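Local coordinates for nuclear inclusion protein A (Tobacco vein mottling virus, PDB 3MMG) that probably acts as a cysteine-type peptidase of the potyviral C4 family, a 3C-type protease with a chymotrypsin-like double-barrel fold, at residues Ala67-Gln71 with Leu72-Pro76. The protein carries 3 engineered substitutions. Sequence-based numbering, arbitrary orientation.
Sequences ANSTQ and LQMKP. Engineered in segment 67-71: Ala67 (natural residue Lys).
Leu72 and Met74 both close on the carbonyl oxygen of Ser69, as the chain leaves a single 3-10 turn at residues 69-71. Leu72 N donates to Ser69 O over 3.0 Å, a fairly straight bond (163°) that closes the turn. Apolar atoms pack round the same oxygen: Leu72 CB lies 3.4 Å from Ser69 O, and CD1 extends alongside the serine, 3.9 Å from Ser69 CA. From further along the chain, Met74 reaches back with an extended side chain, which brings its CE to 3.5 Å from Ser69 O.

Polar side chains bond back to Asn68, the residue before the turn. Asn68 OD1 accepts from Thr70 N, making an Asx turn, and from Thr70 OG1 at 2.8 Å, both donors approaching one face of the amide. The extended side chain of Gln71 runs back to Asn68 as well: a chi1 of 68° turns CG toward the start of the turn, from where NE2 meets a lone pair of Asn68 O at 3.1 Å.

The turn links the two outermost strands of the N-terminal sheet, 62-68 and 74-76; Leu72 and Met74 also pack on Ile85 of strand 83-86, while Ser69 touches Phe48.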
loop_
_atom_site.group_PDB
_atom_site.type_symbol
_atom_site.label_atom_id
_atom_site.label_comp_id
_atom_site.label_asym_id
_atom_site.label_seq_id
_atom_site.Cartn_x
_atom_site.Cartn_y
_atom_site.Cartn_z
ATOM N N ALA A 67 0.116 11.244 -16.057
ATOM C CA ALA A 67 0.219 10.572 -17.353
ATOM C C ALA A 67 1.211 9.416 -17.317
ATOM O O ALA A 67 1.249 8.667 -16.341
ATOM C CB ALA A 67 0.515 11.551 -18.483
ATOM N N ASN A 68 2.020 9.281 -18.366
ATOM C CA ASN A 68 2.858 8.101 -18.544
ATOM C C ASN A 68 3.792 7.839 -17.358
ATOM O O ASN A 68 4.713 8.616 -17.106
ATOM C CB ASN A 68 3.651 8.276 -19.846
ATOM C CG ASN A 68 4.260 7.002 -20.352
ATOM O OD1 ASN A 68 4.637 6.113 -19.589
ATOM N ND2 ASN A 68 4.382 6.912 -21.672
ATOM N N SER A 69 3.554 6.735 -16.633
ATOM C CA SER A 69 4.295 6.436 -15.395
ATOM C C SER A 69 5.795 6.117 -15.579
ATOM O O SER A 69 6.598 6.268 -14.643
ATOM C CB SER A 69 3.618 5.284 -14.654
ATOM O OG SER A 69 4.166 4.060 -15.095
ATOM N N THR A 70 6.186 5.714 -16.790
ATOM C CA THR A 70 7.592 5.348 -17.037
ATOM C C THR A 70 8.589 6.510 -16.920
ATOM O O THR A 70 9.799 6.303 -16.864
ATOM C CB THR A 70 7.774 4.593 -18.384
ATOM O OG1 THR A 70 7.327 5.402 -19.469
ATOM C CG2 THR A 70 6.997 3.294 -18.392
ATOM N N GLN A 71 8.086 7.740 -16.880
ATOM C CA GLN A 71 8.956 8.899 -16.709
ATOM C C GLN A 71 9.312 9.164 -15.257
ATOM O O GLN A 71 10.153 10.014 -14.969
ATOM C CB GLN A 71 8.299 10.156 -17.298
ATOM C CG GLN A 71 7.057 10.623 -16.531
ATOM C CD GLN A 71 6.417 11.814 -17.179
ATOM O OE1 GLN A 71 6.870 12.941 -17.007
ATOM N NE2 GLN A 71 5.359 11.576 -17.924
ATOM N N LEU A 72 8.649 8.461 -14.338
ATOM C CA LEU A 72 8.805 8.763 -12.919
ATOM C C LEU A 72 9.959 8.008 -12.291
ATOM O O LEU A 72 10.198 6.870 -12.641
ATOM C CB LEU A 72 7.519 8.426 -12.175
ATOM C CG LEU A 72 6.207 9.069 -12.666
ATOM C CD1 LEU A 72 5.002 8.352 -12.056
ATOM C CD2 LEU A 72 6.170 10.546 -12.328
ATOM N N GLN A 73 10.671 8.664 -11.380
ATOM C CA GLN A 73 11.693 8.007 -10.552
ATOM C C GLN A 73 10.999 7.097 -9.567
ATOM O O GLN A 73 10.019 7.496 -8.921
ATOM C CB GLN A 73 12.520 9.029 -9.770
ATOM C CG GLN A 73 13.389 9.915 -10.650
ATOM C CD GLN A 73 14.486 10.584 -9.873
ATOM O OE1 GLN A 73 14.231 11.449 -9.039
ATOM N NE2 GLN A 73 15.729 10.194 -10.146
ATOM N N MET A 74 11.513 5.877 -9.445
ATOM C CA MET A 74 10.921 4.911 -8.509
ATOM C C MET A 74 12.004 4.201 -7.706
ATOM O O MET A 74 13.168 4.164 -8.118
ATOM C CB MET A 74 10.061 3.911 -9.270
ATOM C CG MET A 74 8.813 4.542 -9.931
ATOM S SD MET A 74 7.753 3.332 -10.694
ATOM C CE MET A 74 6.675 4.462 -11.601
ATOM N N LYS A 75 11.624 3.685 -6.535
ATOM C CA LYS A 75 12.539 2.945 -5.665
ATOM C C LYS A 75 11.778 1.723 -5.148
ATOM O O LYS A 75 10.913 1.860 -4.270
ATOM C CB LYS A 75 12.994 3.820 -4.494
ATOM C CG LYS A 75 14.149 3.246 -3.682
ATOM C CD LYS A 75 14.509 4.151 -2.511
ATOM C CE LYS A 75 15.285 5.393 -2.946
ATOM N NZ LYS A 75 15.750 6.197 -1.744
ATOM N N PRO A 76 12.046 0.535 -5.726
ATOM C CA PRO A 76 11.383 -0.660 -5.200
ATOM C C PRO A 76 11.945 -1.069 -3.840
ATOM O O PRO A 76 13.128 -0.853 -3.556
ATOM C CB PRO A 76 11.707 -1.732 -6.254
ATOM C CG PRO A 76 13.058 -1.308 -6.796
ATOM C CD PRO A 76 12.927 0.217 -6.875
#